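Local coordinates for protein member of DUF4221 family (Bacteroides vulgatus, PDB 3S9J) that is of unknown function but folds as a six-bladed beta-propeller that binds sodium ions in the crystal, at residues A[32-36]-A[85-91]; A[43-48]-A[81-86]; A[66-70]-A[106-110]. All blocks are in the same frame, centred on the assembly; numbering follows the deposited sequence. Where two conformers were deposited one is given.

Contact 1: A[32-36]-A[85-91]; sequences FQFEE and RPSPDSQ. With FMT (formic acid), chain J; GOL (glycerol), chain T.
E36 OE1 is held by two groups of S90. The hydroxyl OG of S90 donates to the syn lone pair of E36 OE1 at 2.7 Å, while S90 N reaches the same oxygen from above the carboxylate plane at 3.0 Å. The other oxygen, E36 OE2, takes NE2 of Q91 on its own syn lone pair at 2.9 Å, with amide and carboxylate nearly perpendicular. Glutamate suits this place because its extended chain, with CG anti to the backbone N (chi1 -169°), carries both oxygens across to the loop. D89 shapes that loop: its OD1 accepts from Q91 N in an Asx turn, although D89 OD1 lies only 4.3 Å from E36 OE1. The two S90 donors probably offset the charge on E36 OE1; S90 OG is also hydrogen-bonded to K66 NZ.

Nearer the strand's start the contact turns apolar. P86 lays CB over a face of the F34 ring, 4.3 Å from its centroid, in a CH-pi contact suited to proline's compact, rigid ring. F34 CD2 also rests 3.7 Å from CA of D89, and F32 CD2 touches P86 CD at 4.1 Å. Strands 31-36 and 84-86 are the first strands of successive four-stranded antiparallel sheets. Apart from the polar grip that E36 adds here, the contact is the packing of the first strand of one blade on that of the next, as in beta-propellers.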
loop_
_atom_site.group_PDB
_atom_site.type_symbol
_atom_site.label_atom_id
_atom_site.label_comp_id
_atom_site.label_asym_id
_atom_site.label_seq_id
_atom_site.Cartn_x
_atom_site.Cartn_y
_atom_site.Cartn_z
ATOM N N PHE A 32 -8.772 -2.025 2.723
ATOM C CA PHE A 32 -8.862 -2.745 1.462
ATOM C C PHE A 32 -10.301 -3.018 1.091
ATOM O O PHE A 32 -11.095 -3.442 1.921
ATOM C CB PHE A 32 -8.181 -4.095 1.586
ATOM C CG PHE A 32 -6.694 -4.021 1.906
ATOM C CD1 PHE A 32 -5.810 -3.529 0.975
ATOM C CD2 PHE A 32 -6.212 -4.429 3.149
ATOM C CE1 PHE A 32 -4.444 -3.462 1.266
ATOM C CE2 PHE A 32 -4.865 -4.407 3.440
ATOM C CZ PHE A 32 -3.961 -3.900 2.487
ATOM N N GLN A 33 -10.621 -2.842 -0.178
ATOM C CA GLN A 33 -11.931 -3.210 -0.698
ATOM C C GLN A 33 -11.971 -4.733 -0.893
ATOM O O GLN A 33 -10.980 -5.359 -1.303
ATOM C CB GLN A 33 -12.204 -2.453 -2.007
ATOM C CG GLN A 33 -13.583 -2.637 -2.610
ATOM C CD GLN A 33 -13.676 -3.785 -3.621
ATOM O OE1 GLN A 33 -12.777 -4.618 -3.707
ATOM N NE2 GLN A 33 -14.777 -3.818 -4.392
ATOM N N PHE A 34 -13.146 -5.306 -0.632
ATOM C CA PHE A 34 -13.394 -6.722 -0.855
ATOM C C PHE A 34 -14.877 -6.971 -1.135
ATOM O O PHE A 34 -15.715 -6.125 -0.853
ATOM C CB PHE A 34 -12.907 -7.565 0.323
ATOM C CG PHE A 34 -13.728 -7.428 1.572
ATOM C CD1 PHE A 34 -13.517 -6.383 2.437
ATOM C CD2 PHE A 34 -14.684 -8.375 1.904
ATOM C CE1 PHE A 34 -14.263 -6.238 3.584
ATOM C CE2 PHE A 34 -15.434 -8.259 3.050
ATOM C CZ PHE A 34 -15.216 -7.184 3.924
ATOM N N GLU A 35 -15.145 -8.125 -1.737
ATOM C CA GLU A 35 -16.495 -8.601 -1.976
ATOM C C GLU A 35 -16.830 -9.743 -1.055
ATOM O O GLU A 35 -15.988 -10.589 -0.796
ATOM C CB GLU A 35 -16.625 -9.062 -3.420
ATOM C CG GLU A 35 -16.377 -7.954 -4.461
ATOM C CD GLU A 35 -17.546 -7.644 -5.339
ATOM O OE1 GLU A 35 -18.614 -8.269 -5.173
ATOM O OE2 GLU A 35 -17.412 -6.778 -6.227
ATOM N N GLU A 36 -18.069 -9.745 -0.559
ATOM C CA GLU A 36 -18.587 -10.809 0.266
ATOM C C GLU A 36 -20.108 -10.856 0.128
ATOM O O GLU A 36 -20.779 -9.826 0.124
ATOM C CB GLU A 36 -18.199 -10.613 1.723
ATOM C CG GLU A 36 -18.487 -11.836 2.606
ATOM C CD GLU A 36 -17.980 -11.730 4.039
ATOM O OE1 GLU A 36 -17.111 -10.874 4.314
ATOM O OE2 GLU A 36 -18.461 -12.510 4.912
ATOM N N ARG A 85 -5.877 -7.862 6.591
ATOM C CA ARG A 85 -6.392 -8.022 5.261
ATOM C C ARG A 85 -7.476 -9.078 5.173
ATOM O O ARG A 85 -7.334 -10.159 5.757
ATOM C CB ARG A 85 -5.237 -8.413 4.326
ATOM C CG ARG A 85 -4.648 -9.749 4.629
ATOM C CD ARG A 85 -3.411 -10.076 3.816
ATOM N NE ARG A 85 -3.542 -9.942 2.388
ATOM C CZ ARG A 85 -4.167 -10.778 1.558
ATOM N NH1 ARG A 85 -4.851 -11.849 1.978
ATOM N NH2 ARG A 85 -4.108 -10.541 0.269
ATOM N N PRO A 86 -8.537 -8.782 4.421
ATOM C CA PRO A 86 -9.558 -9.809 4.110
ATOM C C PRO A 86 -8.903 -10.868 3.247
ATOM O O PRO A 86 -8.182 -10.529 2.292
ATOM C CB PRO A 86 -10.621 -9.043 3.335
ATOM C CG PRO A 86 -9.972 -7.830 2.793
ATOM C CD PRO A 86 -8.774 -7.519 3.703
ATOM N N SER A 87 -9.121 -12.137 3.579
ATOM C CA SER A 87 -8.315 -13.206 3.005
ATOM C C SER A 87 -9.193 -14.411 2.568
ATOM O O SER A 87 -8.957 -15.542 3.025
ATOM C CB SER A 87 -7.254 -13.648 4.012
ATOM O OG SER A 87 -6.362 -12.588 4.310
ATOM N N PRO A 88 -10.152 -14.179 1.652
ATOM C CA PRO A 88 -10.388 -12.963 0.844
ATOM C C PRO A 88 -11.495 -12.050 1.322
ATOM O O PRO A 88 -11.712 -11.003 0.727
ATOM C CB PRO A 88 -10.789 -13.547 -0.513
ATOM C CG PRO A 88 -11.583 -14.762 -0.137
ATOM C CD PRO A 88 -10.878 -15.341 1.072
ATOM N N ASP A 89 -12.190 -12.455 2.377
ATOM C CA ASP A 89 -13.302 -11.678 2.919
ATOM C C ASP A 89 -13.180 -11.590 4.426
ATOM O O ASP A 89 -12.113 -11.889 4.973
ATOM C CB ASP A 89 -14.643 -12.251 2.444
ATOM C CG ASP A 89 -14.885 -13.692 2.893
ATOM O OD1 ASP A 89 -14.347 -14.145 3.902
ATOM O OD2 ASP A 89 -15.648 -14.392 2.202
ATOM N N SER A 90 -14.238 -11.172 5.111
ATOM C CA SER A 90 -14.146 -10.897 6.550
ATOM C C SER A 90 -14.241 -12.141 7.410
ATOM O O SER A 90 -14.052 -12.068 8.615
ATOM C CB SER A 90 -15.237 -9.922 6.976
ATOM O OG SER A 90 -16.528 -10.505 6.874
ATOM N N GLN A 91 -14.484 -13.298 6.804
ATOM C CA GLN A 91 -14.605 -14.534 7.587
ATOM C C GLN A 91 -13.271 -15.125 7.986
ATOM O O GLN A 91 -13.190 -15.941 8.929
ATOM C CB GLN A 91 -15.402 -15.579 6.794
ATOM C CG GLN A 91 -16.828 -15.142 6.463
ATOM C CD GLN A 91 -17.617 -14.682 7.685
ATOM O OE1 GLN A 91 -17.646 -15.354 8.711
ATOM N NE2 GLN A 91 -18.241 -13.519 7.579
HETATM C C FMT J . -6.678 -12.768 -1.052
HETATM O O1 FMT J . -6.115 -11.711 -1.366
HETATM O O2 FMT J . -6.602 -13.270 0.074
HETATM C C1 GOL T . -21.459 -7.972 6.161
HETATM O O1 GOL T . -21.321 -7.428 7.449
HETATM C C2 GOL T . -20.297 -8.875 5.773
HETATM O O2 GOL T . -20.034 -9.758 6.827
HETATM C C3 GOL T . -19.054 -8.119 5.279
HETATM O O3 GOL T . -17.961 -8.229 6.166
HETATM O O HOH W 1 -16.153 -13.939 -0.263
HETATM O O HOH W 2 -13.890 -12.071 -1.615
#

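Contact 2: A[43-48]-A[81-86]; sequences HFENTQ and VFGSRP. With FMT (formic acid), chain J.
A buried chain of side-chain hydrogen bonds, H43 to S84 to E45, bridges two sheets. H43 NE2 points straight at S84 OG, 2.9 Å away and in the ring plane, with an N-H...O angle of 171°. The serine hydroxyl donates in turn to E45 OE1, though the crowded place of that oxygen makes the length of this second link doubtful. Serine is apt here, being small and able to accept and donate through one atom. E45 OE2 is more firmly fixed: G83 N meets its syn lone pair at 3.1 Å, and T47 OG1 meets its anti lone pair at 2.7 Å. E45 is fully extended, CG anti to the backbone N (chi1 -176°), and so spans the gap between the segments. Replacing E45 with an alanine would probably leave G83 N and T47 OG1 without their acceptor and S84 OG free to turn away from H43. G83 must be small, since at its backbone angles a side chain would be jammed against the preceding carbonyl oxygen.

One face of the H43 imidazole is covered by P86, whose CD lies 3.9 Å from the ring centroid in a CH-pi contact. Strands 43-46 and 84-86 run nearly antiparallel, 159° between directions and 7.6 Å apart at closest, but face each other as members of different sheets. Strand 39-46 pairs with 31-36 and 53-58, strand 84-86 with 93-97, and H43 packs among F34, I54, I56 and I93 from these strands.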
loop_
_atom_site.group_PDB
_atom_site.type_symbol
_atom_site.label_atom_id
_atom_site.label_comp_id
_atom_site.label_asym_id
_atom_site.label_seq_id
_atom_site.Cartn_x
_atom_site.Cartn_y
_atom_site.Cartn_z
ATOM N N HIS A 43 -12.760 -3.058 4.164
ATOM C CA HIS A 43 -12.092 -3.513 5.375
ATOM C C HIS A 43 -11.254 -2.327 5.864
ATOM O O HIS A 43 -10.378 -1.863 5.147
ATOM C CB HIS A 43 -11.186 -4.668 5.028
ATOM C CG HIS A 43 -10.262 -5.103 6.131
ATOM N ND1 HIS A 43 -10.430 -6.299 6.799
ATOM C CD2 HIS A 43 -9.141 -4.531 6.651
ATOM C CE1 HIS A 43 -9.479 -6.427 7.710
ATOM N NE2 HIS A 43 -8.665 -5.387 7.623
ATOM N N PHE A 44 -11.499 -1.843 7.068
ATOM C CA PHE A 44 -10.837 -0.636 7.543
ATOM C C PHE A 44 -10.242 -0.924 8.910
ATOM O O PHE A 44 -10.953 -0.956 9.904
ATOM C CB PHE A 44 -11.872 0.478 7.592
ATOM C CG PHE A 44 -11.356 1.855 7.993
ATOM C CD1 PHE A 44 -11.273 2.228 9.334
ATOM C CD2 PHE A 44 -11.071 2.799 7.021
ATOM C CE1 PHE A 44 -10.878 3.530 9.694
ATOM C CE2 PHE A 44 -10.675 4.101 7.390
ATOM C CZ PHE A 44 -10.599 4.451 8.729
ATOM N N GLU A 45 -8.933 -1.155 8.947
ATOM C CA GLU A 45 -8.267 -1.417 10.205
ATOM C C GLU A 45 -8.318 -0.156 11.041
ATOM O O GLU A 45 -7.870 0.876 10.604
ATOM C CB GLU A 45 -6.828 -1.842 10.022
ATOM C CG GLU A 45 -6.164 -2.216 11.339
ATOM C CD GLU A 45 -4.736 -2.655 11.125
ATOM O OE1 GLU A 45 -4.536 -3.594 10.332
ATOM O OE2 GLU A 45 -3.833 -2.074 11.745
ATOM N N ASN A 46 -8.855 -0.240 12.233
ATOM C CA ASN A 46 -9.093 0.963 13.073
ATOM C C ASN A 46 -8.220 0.837 14.315
ATOM O O ASN A 46 -8.707 0.592 15.429
ATOM C CB ASN A 46 -10.593 0.985 13.406
ATOM C CG ASN A 46 -11.018 2.174 14.233
ATOM O OD1 ASN A 46 -10.576 3.309 13.991
ATOM N ND2 ASN A 46 -11.901 1.928 15.222
ATOM N N THR A 47 -6.912 1.001 14.094
ATOM C CA THR A 47 -5.921 0.806 15.159
ATOM C C THR A 47 -5.136 2.084 15.444
ATOM O O THR A 47 -4.156 2.061 16.210
ATOM C CB THR A 47 -4.927 -0.325 14.792
ATOM O OG1 THR A 47 -4.412 -0.070 13.486
ATOM C CG2 THR A 47 -5.657 -1.692 14.844
ATOM N N GLN A 48 -5.529 3.197 14.833
ATOM C CA GLN A 48 -4.847 4.470 15.129
ATOM C C GLN A 48 -5.216 4.965 16.520
ATOM O O GLN A 48 -6.286 4.687 17.054
ATOM C CB GLN A 48 -5.168 5.543 14.109
ATOM C CG GLN A 48 -4.642 5.238 12.723
ATOM C CD GLN A 48 -3.134 5.184 12.651
ATOM O OE1 GLN A 48 -2.553 4.227 12.146
ATOM N NE2 GLN A 48 -2.517 6.164 13.165
ATOM N N VAL A 81 -1.067 -5.558 16.525
ATOM C CA VAL A 81 -1.610 -5.458 15.190
ATOM C C VAL A 81 -1.256 -4.156 14.504
ATOM O O VAL A 81 -1.424 -3.045 15.052
ATOM C CB VAL A 81 -3.144 -5.591 15.191
ATOM C CG1 VAL A 81 -3.726 -5.356 13.771
ATOM C CG2 VAL A 81 -3.556 -6.919 15.778
ATOM N N PHE A 82 -0.696 -4.321 13.324
ATOM C CA PHE A 82 -0.480 -3.235 12.393
ATOM C C PHE A 82 -0.410 -3.797 10.982
ATOM O O PHE A 82 0.614 -4.233 10.458
ATOM C CB PHE A 82 0.684 -2.314 12.749
ATOM C CG PHE A 82 0.351 -0.878 12.495
ATOM C CD1 PHE A 82 -0.792 -0.335 13.069
ATOM C CD2 PHE A 82 1.114 -0.091 11.662
ATOM C CE1 PHE A 82 -1.165 0.969 12.832
ATOM C CE2 PHE A 82 0.755 1.226 11.445
ATOM C CZ PHE A 82 -0.407 1.739 12.038
ATOM N N GLY A 83 -1.586 -3.815 10.388
ATOM C CA GLY A 83 -1.812 -4.380 9.080
ATOM C C GLY A 83 -2.783 -5.550 9.219
ATOM O O GLY A 83 -2.607 -6.440 10.065
ATOM N N SER A 84 -3.777 -5.578 8.349
ATOM C CA SER A 84 -4.800 -6.615 8.359
ATOM C C SER A 84 -5.480 -6.659 7.016
ATOM O O SER A 84 -5.643 -5.625 6.348
ATOM C CB SER A 84 -5.798 -6.400 9.504
ATOM O OG SER A 84 -6.419 -5.131 9.396
ATOM N N ARG A 85 -5.877 -7.862 6.591
ATOM C CA ARG A 85 -6.392 -8.022 5.261
ATOM C C ARG A 85 -7.476 -9.078 5.173
ATOM O O ARG A 85 -7.334 -10.159 5.757
ATOM C CB ARG A 85 -5.237 -8.413 4.326
ATOM C CG ARG A 85 -4.648 -9.749 4.629
ATOM C CD ARG A 85 -3.411 -10.076 3.816
ATOM N NE ARG A 85 -3.542 -9.942 2.388
ATOM C CZ ARG A 85 -4.167 -10.778 1.558
ATOM N NH1 ARG A 85 -4.851 -11.849 1.978
ATOM N NH2 ARG A 85 -4.108 -10.541 0.269
ATOM N N PRO A 86 -8.537 -8.782 4.421
ATOM C CA PRO A 86 -9.558 -9.809 4.110
ATOM C C PRO A 86 -8.903 -10.868 3.247
ATOM O O PRO A 86 -8.182 -10.529 2.292
ATOM C CB PRO A 86 -10.621 -9.043 3.335
ATOM C CG PRO A 86 -9.972 -7.830 2.793
ATOM C CD PRO A 86 -8.774 -7.519 3.703
HETATM C C FMT J . -6.678 -12.768 -1.052
HETATM O O1 FMT J . -6.115 -11.711 -1.366
HETATM O O2 FMT J . -6.602 -13.270 0.074
#

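Contact 3: A[66-70]-A[106-110]; sequences KRIPL and INSQG. With NA (sodium ion), chain D; FMT (formic acid), chain I.
L70 CD2 meets I106 CD1 at 3.7 Å, the leucine and isoleucine set roughly perpendicular; both are branched aliphatics suited to a buried seam. This apolar pair joins the end of strand 63-69 to the loop that follows strand 102-106. I106 comes forward because its CG1 sits between the backbone N and the carbonyl carbon (chi1 65°), with CD1 extended beyond it, and CG2 of I68 also reaches I106 CD1.

A second group is of aliphatic carbons resting on the backbone of the turn. I68 packs mostly in this way, its CG1 3.5 Å from S108 O and its CG2 beside G110 N, while P69 CG rests against Q109 O.

A weak C-H...O contact follows, G110 CA lying 3.3 Å from P69 O. That buried carbonyl has no hydrogen-bonding partner in the model. Glycine fits position 110 on two counts: its phi is positive, and a CB would collide with P69 O.

Conventional hydrogen bonds shape the loop itself. N107 to G110 form a type I turn, closed by G110 N to N107 O at 2.9 Å, and N107 OD1 accepts from Q109 N in an Asx turn. A water joins the segments, donating to R67 O and, at 2.6 Å, to S108 O.

Metal coordination completes the account: L70 O binds a sodium ion at 2.3 Å, with four waters and Y52 O as the other ligands. One of these waters also accepts from L70 N. The contact sets the last strand of one propeller blade against the turn between the third and fourth strands of the next, beside a sodium site.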
loop_
_atom_site.group_PDB
_atom_site.type_symbol
_atom_site.label_atom_id
_atom_site.label_comp_id
_atom_site.label_asym_id
_atom_site.label_seq_id
_atom_site.Cartn_x
_atom_site.Cartn_y
_atom_site.Cartn_z
ATOM N N LYS A 66 -20.170 -3.713 10.123
ATOM C CA LYS A 66 -19.861 -4.421 11.349
ATOM C C LYS A 66 -18.538 -3.972 11.928
ATOM O O LYS A 66 -17.762 -3.294 11.249
ATOM C CB LYS A 66 -19.878 -5.927 11.184
ATOM C CG LYS A 66 -18.826 -6.555 10.403
ATOM C CD LYS A 66 -19.076 -8.096 10.327
ATOM C CE LYS A 66 -18.049 -8.791 9.495
ATOM N NZ LYS A 66 -18.507 -10.143 8.970
ATOM N N ARG A 67 -18.319 -4.385 13.164
ATOM C CA ARG A 67 -17.112 -4.076 13.912
ATOM C C ARG A 67 -16.562 -5.386 14.402
ATOM O O ARG A 67 -17.270 -6.175 15.056
ATOM C CB ARG A 67 -17.446 -3.160 15.083
ATOM C CG ARG A 67 -16.278 -2.706 15.921
ATOM C CD ARG A 67 -16.722 -1.668 16.933
ATOM N NE ARG A 67 -17.233 -0.456 16.281
ATOM C CZ ARG A 67 -16.517 0.572 15.845
ATOM N NH1 ARG A 67 -15.199 0.613 15.994
ATOM N NH2 ARG A 67 -17.135 1.601 15.281
ATOM N N ILE A 68 -15.316 -5.649 14.039
ATOM C CA ILE A 68 -14.620 -6.862 14.451
ATOM C C ILE A 68 -13.708 -6.518 15.612
ATOM O O ILE A 68 -12.783 -5.712 15.467
ATOM C CB ILE A 68 -13.827 -7.445 13.295
ATOM C CG1 ILE A 68 -14.744 -7.714 12.096
ATOM C CG2 ILE A 68 -13.033 -8.725 13.741
ATOM C CD1 ILE A 68 -14.005 -8.200 10.830
ATOM N N PRO A 69 -13.983 -7.074 16.795
ATOM C CA PRO A 69 -13.166 -6.703 17.943
ATOM C C PRO A 69 -11.770 -7.293 17.850
ATOM O O PRO A 69 -11.576 -8.370 17.261
ATOM C CB PRO A 69 -13.935 -7.280 19.138
ATOM C CG PRO A 69 -14.761 -8.307 18.583
ATOM C CD PRO A 69 -15.040 -8.016 17.157
ATOM N N LEU A 70 -10.803 -6.573 18.411
ATOM C CA LEU A 70 -9.423 -7.048 18.564
ATOM C C LEU A 70 -9.065 -6.898 20.027
ATOM O O LEU A 70 -9.214 -5.818 20.586
ATOM C CB LEU A 70 -8.454 -6.230 17.691
ATOM C CG LEU A 70 -8.590 -6.284 16.176
ATOM C CD1 LEU A 70 -7.586 -5.303 15.513
ATOM C CD2 LEU A 70 -8.448 -7.752 15.663
ATOM N N ILE A 106 -7.560 -14.598 12.050
ATOM C CA ILE A 106 -8.715 -14.390 12.924
ATOM C C ILE A 106 -10.002 -14.585 12.161
ATOM O O ILE A 106 -10.027 -14.521 10.924
ATOM C CB ILE A 106 -8.705 -12.993 13.602
ATOM C CG1 ILE A 106 -8.853 -11.854 12.594
ATOM C CG2 ILE A 106 -7.432 -12.777 14.393
ATOM C CD1 ILE A 106 -9.026 -10.474 13.257
ATOM N N ASN A 107 -11.084 -14.861 12.896
ATOM C CA ASN A 107 -12.419 -14.870 12.267
ATOM C C ASN A 107 -13.157 -13.526 12.439
ATOM O O ASN A 107 -12.585 -12.557 12.958
ATOM C CB ASN A 107 -13.254 -16.054 12.766
ATOM C CG ASN A 107 -13.599 -15.974 14.236
ATOM O OD1 ASN A 107 -13.573 -14.906 14.829
ATOM N ND2 ASN A 107 -13.935 -17.129 14.841
ATOM N N SER A 108 -14.424 -13.467 11.996
ATOM C CA SER A 108 -15.193 -12.223 11.992
ATOM C C SER A 108 -15.557 -11.760 13.396
ATOM O O SER A 108 -16.032 -10.654 13.568
ATOM C CB SER A 108 -16.468 -12.388 11.152
ATOM O OG SER A 108 -17.286 -13.437 11.650
ATOM N N GLN A 109 -15.357 -12.629 14.382
ATOM C CA GLN A 109 -15.600 -12.297 15.779
ATOM C C GLN A 109 -14.300 -11.898 16.479
ATOM O O GLN A 109 -14.268 -11.691 17.708
ATOM C CB GLN A 109 -16.287 -13.487 16.476
ATOM C CG GLN A 109 -17.690 -13.810 15.921
ATOM C CD GLN A 109 -17.673 -14.589 14.596
ATOM O OE1 GLN A 109 -16.996 -15.618 14.462
ATOM N NE2 GLN A 109 -18.435 -14.099 13.616
ATOM N N GLY A 110 -13.205 -11.801 15.706
ATOM C CA GLY A 110 -11.921 -11.452 16.280
ATOM C C GLY A 110 -11.230 -12.555 17.062
ATOM O O GLY A 110 -10.287 -12.280 17.813
HETATM NA NA NA D . -10.017 -3.718 20.940
HETATM C C FMT I . -13.140 -20.058 12.854
HETATM O O1 FMT I . -13.274 -19.874 11.636
HETATM O O2 FMT I . -13.939 -19.606 13.673
HETATM O O HOH W 3 -17.892 -9.049 14.496
HETATM O O HOH W 4 -12.147 -4.446 20.270
HETATM O O HOH W 5 -10.819 -1.523 21.448
HETATM O O HOH W 6 -8.270 -3.254 22.690
HETATM O O HOH W 7 -11.162 -4.451 23.070
#

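All three contacts stitch together the same two neighbouring blades of the propeller, the sheet of strands 31-36, 39-46, 53-58 and 63-69 and the one beginning with 84-86. Along the chain the first-blade segments come in the order 32-36, 43-48, 66-70, followed by 81-86, 85-91 and 106-110 of the second. Contacts 1 and 2 share R85 and P86, and their centres lie 12 Å apart; contact 3 is 12 Å from contact 1 and 11 Å from contact 2. Contact 2 is the closest of the three to the chain centre, contact 3 the farthest, about 22 Å out. The blade interface is thus secured from deep within the propeller to its outer side.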